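Long-range contacts in putative phosphosugar isomerase (Silicibacter pomeroyi DSS-3, PDB 3FJ1), which probably binds a carbohydrate derivative such as a sugar phosphate through its paired SIS domains, although the reaction it carries out is not established: residues Ser44-Val49 against Leu69-Ala74; Cys58-Tyr63 against Ala162-Leu167. All blocks are in the same frame, centred on the assembly; numbering follows the deposited sequence. Where two conformers were deposited one is given.

Contact 1 (Ser44-Val49 against Leu69-Ala74); sequences SFVATV and LGLPVA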
ATOM      1  N   SER A  44      -1.641  -9.614 -21.109  1.00 14.31           N
ATOM      2  CA  SER A  44      -0.985 -10.538 -20.200  1.00 14.74           C
ATOM      3  C   SER A  44      -0.698  -9.946 -18.833  1.00 13.40           C
ATOM      4  O   SER A  44      -0.156 -10.615 -17.982  1.00 13.80           O
ATOM      5  CB  SER A  44       0.318 -11.032 -20.802  1.00 15.64           C
ATOM      6  OG  SER A  44       1.137  -9.955 -21.206  1.00 17.22           O
ATOM      7  N   PHE A  45      -1.081  -8.703 -18.628  1.00 11.83           N
ATOM      8  CA  PHE A  45      -0.977  -8.133 -17.288  0.50 11.54           C
ATOM      9  C   PHE A  45      -1.781  -6.850 -17.204  1.00 11.24           C
ATOM     10  O   PHE A  45      -2.314  -6.336 -18.198  1.00 10.64           O
ATOM     11  CB  PHE A  45       0.467  -7.955 -16.767  0.50 11.14           C
ATOM     12  CG  PHE A  45       1.226  -6.841 -17.414  0.50 11.05           C
ATOM     13  CD1 PHE A  45       1.857  -7.032 -18.624  0.50 10.97           C
ATOM     14  CD2 PHE A  45       1.332  -5.607 -16.794  0.50 10.93           C
ATOM     15  CE1 PHE A  45       2.588  -5.994 -19.232  0.50 11.07           C
ATOM     16  CE2 PHE A  45       2.054  -4.577 -17.379  0.50 11.26           C
ATOM     17  CZ  PHE A  45       2.681  -4.770 -18.603  0.50 11.05           C
ATOM     18  N   VAL A  46      -1.974  -6.442 -15.954  1.00 10.90           N
ATOM     19  CA  VAL A  46      -2.823  -5.302 -15.633  1.00 10.20           C
ATOM     20  C   VAL A  46      -2.048  -4.271 -14.813  1.00 10.47           C
ATOM     21  O   VAL A  46      -1.291  -4.642 -13.913  1.00 10.59           O
ATOM     22  CB  VAL A  46      -4.060  -5.734 -14.825  1.00 10.39           C
ATOM     23  CG1 VAL A  46      -4.969  -4.530 -14.559  1.00  9.50           C
ATOM     24  CG2 VAL A  46      -4.836  -6.862 -15.557  1.00 10.78           C
ATOM     25  N   ALA A  47      -2.270  -2.986 -15.090  1.00 10.02           N
ATOM     26  CA  ALA A  47      -1.722  -1.903 -14.282  1.00  9.87           C
ATOM     27  C   ALA A  47      -2.895  -1.097 -13.763  1.00 10.50           C
ATOM     28  O   ALA A  47      -3.881  -0.945 -14.471  1.00 12.75           O
ATOM     29  CB  ALA A  47      -0.789  -1.005 -15.081  1.00  9.26           C
ATOM     30  N   THR A  48      -2.846  -0.657 -12.512  1.00  8.88           N
ATOM     31  CA  THR A  48      -3.912   0.179 -11.970  1.00  8.71           C
ATOM     32  C   THR A  48      -3.353   1.576 -11.667  1.00  7.80           C
ATOM     33  O   THR A  48      -2.171   1.740 -11.348  1.00  8.01           O
ATOM     34  CB  THR A  48      -4.606  -0.391 -10.715  1.00  8.40           C
ATOM     35  OG1 THR A  48      -3.638  -0.534  -9.666  1.00  9.13           O
ATOM     36  CG2 THR A  48      -5.316  -1.766 -11.016  1.00  8.59           C
ATOM     37  N   VAL A  49      -4.232   2.566 -11.795  1.00  9.10           N
ATOM     38  CA  VAL A  49      -3.924   3.972 -11.571  1.00  8.78           C
ATOM     39  C   VAL A  49      -5.079   4.580 -10.745  1.00  8.84           C
ATOM     40  O   VAL A  49      -6.229   4.640 -11.199  1.00  8.23           O
ATOM     41  CB  VAL A  49      -3.767   4.785 -12.882  1.00  8.97           C
ATOM     42  CG1 VAL A  49      -3.369   6.245 -12.590  1.00  7.31           C
ATOM     43  CG2 VAL A  49      -2.743   4.102 -13.799  1.00  8.72           C
ATOM     44  N   LEU A  69      -8.555 -14.568 -13.358  1.00 12.53           N
ATOM     45  CA  LEU A  69      -7.846 -14.652 -14.614  1.00 12.43           C
ATOM     46  C   LEU A  69      -6.374 -15.010 -14.516  1.00 12.01           C
ATOM     47  O   LEU A  69      -5.734 -15.349 -15.534  1.00 10.95           O
ATOM     48  CB  LEU A  69      -7.995 -13.312 -15.324  1.00 13.33           C
ATOM     49  CG  LEU A  69      -9.416 -12.926 -15.743  1.00 14.48           C
ATOM     50  CD1 LEU A  69      -9.434 -11.435 -15.951  1.00 15.81           C
ATOM     51  CD2 LEU A  69      -9.855 -13.688 -16.976  1.00 14.95           C
ATOM     52  N   GLY A  70      -5.827 -14.958 -13.298  1.00 11.45           N
ATOM     53  CA  GLY A  70      -4.409 -15.216 -13.077  1.00 11.26           C
ATOM     54  C   GLY A  70      -3.467 -14.119 -13.607  1.00 10.88           C
ATOM     55  O   GLY A  70      -2.258 -14.329 -13.717  1.00 10.47           O
ATOM     56  N   LEU A  71      -4.010 -12.942 -13.893  1.00 10.41           N
ATOM     57  CA  LEU A  71      -3.202 -11.864 -14.431  1.00 11.62           C
ATOM     58  C   LEU A  71      -2.581 -11.077 -13.302  1.00 11.03           C
ATOM     59  O   LEU A  71      -3.277 -10.684 -12.377  1.00 10.97           O
ATOM     60  CB  LEU A  71      -4.031 -10.927 -15.319  1.00 12.36           C
ATOM     61  CG  LEU A  71      -4.554 -11.539 -16.628  1.00 12.76           C
ATOM     62  CD1 LEU A  71      -5.379 -10.519 -17.395  1.00 13.63           C
ATOM     63  CD2 LEU A  71      -3.410 -12.065 -17.504  1.00 13.29           C
ATOM     64  N   PRO A  72      -1.259 -10.880 -13.359  1.00 10.72           N
ATOM     65  CA  PRO A  72      -0.594 -10.078 -12.334  1.00 10.42           C
ATOM     66  C   PRO A  72      -1.000  -8.597 -12.507  1.00 10.05           C
ATOM     67  O   PRO A  72      -1.191  -8.112 -13.640  1.00  9.45           O
ATOM     68  CB  PRO A  72       0.883 -10.330 -12.610  1.00 11.04           C
ATOM     69  CG  PRO A  72       0.941 -10.671 -14.046  1.00 10.92           C
ATOM     70  CD  PRO A  72      -0.325 -11.360 -14.388  1.00 10.74           C
ATOM     71  N   VAL A  73      -1.141  -7.897 -11.393  1.00  8.96           N
ATOM     72  CA  VAL A  73      -1.633  -6.513 -11.374  1.00  8.48           C
ATOM     73  C   VAL A  73      -0.624  -5.610 -10.666  1.00  8.74           C
ATOM     74  O   VAL A  73      -0.316  -5.792  -9.476  1.00  8.60           O
ATOM     75  CB  VAL A  73      -2.979  -6.429 -10.649  1.00  8.71           C
ATOM     76  CG1 VAL A  73      -3.576  -5.008 -10.730  1.00  8.52           C
ATOM     77  CG2 VAL A  73      -3.977  -7.475 -11.234  1.00  8.69           C
ATOM     78  N   ALA A  74      -0.089  -4.670 -11.412  1.00  8.28           N
ATOM     79  CA  ALA A  74       0.854  -3.717 -10.879  1.00  9.17           C
ATOM     80  C   ALA A  74       0.174  -2.391 -10.575  1.00  9.09           C
ATOM     81  O   ALA A  74      -0.434  -1.794 -11.472  1.00  9.96           O
ATOM     82  CB  ALA A  74       1.981  -3.473 -11.894  1.00  9.04           C
TER
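The pyrrolidine ring of P72 meets F45 at its CB, not at its phenyl ring: CB of F45 lies 3.9 Å from CG of P72 and 3.5 Å from O of P72, while the phenyl ring leads away from 69-74. Out there the side chain packs on L90 and on P72 of the second subunit. On the proline ring, CD rests 3.7 Å from O of S44, a neighbour it shares with the leucine before it, since CD2 of L71 sits 3.6 Å from the same O of S44.

From P72 on, the two segments run side by side in parallel, V46 paired with V73 and A47 with A74. N of V46 donates to O of P72 (3.0 Å), O of V46 accepts from N of A74 (2.8 Å), and N of T48 reaches O of A74 (2.9 Å); the first two bonds are nearly straight, each 162° at the hydrogen. This pairing closes the beta-alpha-beta unit of strand 45-49, helix 53-69 and strand 73-75 at one side of the SIS-domain sheet.

V46 and V73 stand side by side, pointing the same way, on the face covered by helix 53-69. The side chains of V46 and L71 cross at about a right angle, CG2 of V46 touching CD1 of L71. CG1 of V73, anti to the backbone N (chi1 -175°), reaches CG2 of T48 at 3.7 Å. A47 and A74 occupy the other face, where A74 packs on V73 of the second subunit.

Contact 2 (Cys58-Tyr63 against Ala162-Leu167); sequences CTYLSY and AGLMLL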
ATOM      1  N   CYS A  58      -9.033  -0.426  -6.406  1.00  8.60           N
ATOM      2  CA  CYS A  58      -7.997  -1.092  -7.207  1.00  8.26           C
ATOM      3  C   CYS A  58      -7.390  -2.321  -6.491  1.00  8.18           C
ATOM      4  O   CYS A  58      -7.166  -3.363  -7.104  1.00  8.34           O
ATOM      5  CB  CYS A  58      -6.948  -0.100  -7.621  1.00  9.67           C
ATOM      6  SG  CYS A  58      -7.505   0.990  -8.977  1.00  9.27           S
ATOM      7  N   THR A  59      -7.176  -2.216  -5.189  1.00  8.26           N
ATOM      8  CA  THR A  59      -6.706  -3.375  -4.439  1.00  7.89           C
ATOM      9  C   THR A  59      -7.704  -4.525  -4.541  1.00  9.19           C
ATOM     10  O   THR A  59      -7.321  -5.668  -4.809  1.00  8.71           O
ATOM     11  CB  THR A  59      -6.462  -3.013  -2.976  1.00  7.13           C
ATOM     12  OG1 THR A  59      -5.469  -1.977  -2.915  1.00  7.26           O
ATOM     13  CG2 THR A  59      -6.031  -4.260  -2.141  1.00  7.69           C
ATOM     14  N   TYR A  60      -8.982  -4.218  -4.334  1.00  9.18           N
ATOM     15  CA  TYR A  60     -10.078  -5.176  -4.490  1.00  9.05           C
ATOM     16  C   TYR A  60     -10.037  -5.834  -5.890  1.00  9.41           C
ATOM     17  O   TYR A  60      -9.990  -7.059  -6.013  1.00  8.87           O
ATOM     18  CB  TYR A  60     -11.389  -4.433  -4.230  1.00  9.53           C
ATOM     19  CG  TYR A  60     -12.636  -5.247  -3.981  1.00  9.62           C
ATOM     20  CD1 TYR A  60     -12.830  -6.500  -4.526  1.00 10.11           C
ATOM     21  CD2 TYR A  60     -13.702  -4.680  -3.283  1.00 10.41           C
ATOM     22  CE1 TYR A  60     -14.026  -7.198  -4.335  1.00  9.81           C
ATOM     23  CE2 TYR A  60     -14.885  -5.364  -3.109  1.00 10.39           C
ATOM     24  CZ  TYR A  60     -15.041  -6.611  -3.622  1.00  9.39           C
ATOM     25  OH  TYR A  60     -16.219  -7.256  -3.423  1.00  9.24           O
ATOM     26  N   LEU A  61      -9.962  -5.011  -6.930  1.00  8.90           N
ATOM     27  CA  LEU A  61      -9.929  -5.505  -8.284  1.00  8.75           C
ATOM     28  C   LEU A  61      -8.638  -6.256  -8.650  1.00  8.33           C
ATOM     29  O   LEU A  61      -8.698  -7.120  -9.521  1.00  9.14           O
ATOM     30  CB  LEU A  61     -10.207  -4.380  -9.263  1.00  8.03           C
ATOM     31  CG  LEU A  61     -11.593  -3.701  -9.129  1.00  8.22           C
ATOM     32  CD1 LEU A  61     -11.687  -2.540 -10.164  1.00  8.28           C
ATOM     33  CD2 LEU A  61     -12.746  -4.702  -9.263  1.00  8.89           C
ATOM     34  N   SER A  62      -7.529  -5.968  -7.962  1.00  8.68           N
ATOM     35  CA  SER A  62      -6.280  -6.686  -8.185  0.50  9.01           C
ATOM     36  C   SER A  62      -6.436  -8.125  -7.702  1.00  9.08           C
ATOM     37  O   SER A  62      -6.094  -9.063  -8.420  1.00  8.76           O
ATOM     38  CB  SER A  62      -5.108  -5.992  -7.498  0.50  9.77           C
ATOM     39  OG  SER A  62      -4.978  -4.684  -7.998  0.50 10.06           O
ATOM     40  N   TYR A  63      -6.980  -8.317  -6.502  1.00  9.00           N
ATOM     41  CA  TYR A  63      -7.276  -9.683  -6.037  1.00  9.10           C
ATOM     42  C   TYR A  63      -8.225 -10.396  -6.997  1.00  8.77           C
ATOM     43  O   TYR A  63      -7.989 -11.558  -7.366  1.00  7.47           O
ATOM     44  CB  TYR A  63      -7.890  -9.689  -4.638  1.00 10.47           C
ATOM     45  CG  TYR A  63      -6.845  -9.612  -3.575  1.00 10.90           C
ATOM     46  CD1 TYR A  63      -6.104 -10.740  -3.233  1.00 11.67           C
ATOM     47  CD2 TYR A  63      -6.553  -8.403  -2.946  1.00 11.12           C
ATOM     48  CE1 TYR A  63      -5.098 -10.679  -2.270  1.00 12.16           C
ATOM     49  CE2 TYR A  63      -5.565  -8.329  -1.944  1.00 12.05           C
ATOM     50  CZ  TYR A  63      -4.830  -9.467  -1.634  1.00 11.91           C
ATOM     51  OH  TYR A  63      -3.830  -9.364  -0.679  1.00 12.67           O
ATOM     52  N   ALA A 162     -18.540  -2.107 -11.114  1.00  7.41           N
ATOM     53  CA  ALA A 162     -18.150  -1.903 -12.518  1.00  7.78           C
ATOM     54  C   ALA A 162     -16.943  -2.761 -12.902  1.00  8.30           C
ATOM     55  O   ALA A 162     -16.954  -3.424 -13.959  1.00  7.58           O
ATOM     56  CB  ALA A 162     -17.905  -0.429 -12.833  1.00  7.72           C
ATOM     57  N   GLY A 163     -15.888  -2.706 -12.083  1.00  7.36           N
ATOM     58  CA  GLY A 163     -14.686  -3.520 -12.309  1.00  8.15           C
ATOM     59  C   GLY A 163     -14.974  -5.014 -12.249  1.00  6.94           C
ATOM     60  O   GLY A 163     -14.470  -5.787 -13.071  1.00  7.83           O
ATOM     61  N   LEU A 164     -15.795  -5.433 -11.297  1.00  7.53           N
ATOM     62  CA  LEU A 164     -16.172  -6.849 -11.184  1.00  7.34           C
ATOM     63  C   LEU A 164     -16.989  -7.341 -12.384  1.00  8.46           C
ATOM     64  O   LEU A 164     -16.796  -8.470 -12.825  1.00  8.09           O
ATOM     65  CB  LEU A 164     -16.881  -7.160  -9.849  1.00  7.44           C
ATOM     66  CG  LEU A 164     -15.981  -7.133  -8.590  1.00  6.97           C
ATOM     67  CD1 LEU A 164     -16.881  -7.196  -7.359  1.00  7.75           C
ATOM     68  CD2 LEU A 164     -14.831  -8.210  -8.539  1.00  7.64           C
HETATM   69  N   MSE A 165     -17.909  -6.508 -12.873  1.00  8.37           N
HETATM   70  CA  MSE A 165     -18.728  -6.808 -14.088  1.00  9.56           C
HETATM   71  C   MSE A 165     -17.797  -7.029 -15.276  1.00  8.47           C
HETATM   72  O   MSE A 165     -17.956  -7.978 -16.037  1.00  9.28           O
HETATM   73  CB  MSE A 165     -19.686  -5.655 -14.405  1.00 10.17           C
HETATM   74  CG  MSE A 165     -20.884  -5.542 -13.466  1.00 10.82           C
HETATM   75 SE   MSE A 165     -21.820  -3.836 -13.740  1.00 11.99          SE
HETATM   76  CE  MSE A 165     -22.561  -4.046 -15.557  1.00 11.08           C
ATOM     77  N   LEU A 166     -16.778  -6.186 -15.393  1.00  8.59           N
ATOM     78  CA  LEU A 166     -15.844  -6.274 -16.512  1.00  8.83           C
ATOM     79  C   LEU A 166     -15.081  -7.572 -16.424  1.00  8.95           C
ATOM     80  O   LEU A 166     -15.002  -8.321 -17.393  1.00  9.52           O
ATOM     81  CB  LEU A 166     -14.889  -5.073 -16.502  1.00  9.07           C
ATOM     82  CG  LEU A 166     -13.845  -4.937 -17.613  1.00  8.99           C
ATOM     83  CD1 LEU A 166     -14.517  -4.832 -19.001  1.00  8.54           C
ATOM     84  CD2 LEU A 166     -12.921  -3.711 -17.308  1.00  9.41           C
ATOM     85  N   LEU A 167     -14.549  -7.866 -15.237  1.00  9.50           N
ATOM     86  CA  LEU A 167     -13.800  -9.089 -15.022  1.00  9.07           C
ATOM     87  C   LEU A 167     -14.655 -10.344 -15.232  1.00  9.66           C
ATOM     88  O   LEU A 167     -14.174 -11.346 -15.755  1.00 10.19           O
ATOM     89  CB  LEU A 167     -13.194  -9.099 -13.619  1.00  9.46           C
ATOM     90  CG  LEU A 167     -12.094  -8.074 -13.354  1.00  9.71           C
ATOM     91  CD1 LEU A 167     -11.672  -8.089 -11.880  1.00 10.45           C
ATOM     92  CD2 LEU A 167     -10.941  -8.320 -14.278  1.00 10.30           C
TER
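L61 and L164 reach across from their helices and meet by their branches, with Y60 set crosswise to L164 at about a right angle. L61 leaves its helix with CG anti to its carbonyl carbon (chi1 -62°), and both its methyls come down on the backbone opposite: CD1 lies 3.8 Å from CA of G163, and CD2 lies 3.7 Å from N of L164. G163 leaves the room for this, because a CB there would run into CD1 of L61.

L164 divides its branches between two neighbours. Its CD2 is 4.1 Å from CD2 of L61, whereas its CD1 comes obliquely to the tyrosine ring, 4.0 Å from OH of Y60. That hydroxyl is held by O of L306, near helix 308-326, which also packs on both side chains.

The segments belong to helices 53-69 and 153-171 of the SIS domain's alpha/beta fold. The axes of 58-63 and 162-167 approach to 10.1 Å and run nearly parallel, with a signed crossing angle of -19°. An alanine in place of L164 would probably open a gap between Y60 and L61, leaving the end of the tyrosine ring and a methyl of L61 without their apolar neighbour. One turn on, L167 points toward 58-63 and brings CD1 within 3.9 Å of O of L61; further along, it packs on A64 and L68.

In the fold
The segments alternate along the chain, 44-49, 58-63, 69-74 and then 162-167, all in the first SIS domain. Helix 53-69 is the shared element: it connects the two strands of contact 1 and supplies one side of contact 2. The centres lie about 10 Å apart and the layers touch directly, with CB of T48 3.7 Å from SG of C58 and CD1 of L69 3.8 Å from CD2 of L167. Contact 1 faces the second subunit. Contact 2, closer to the middle of the chain, is helix against helix; helix 53-69 has the sheet of contact 1 on one side and helix 153-171 on another, and helix 308-326 of the C-terminal half packs on Y60 and L164.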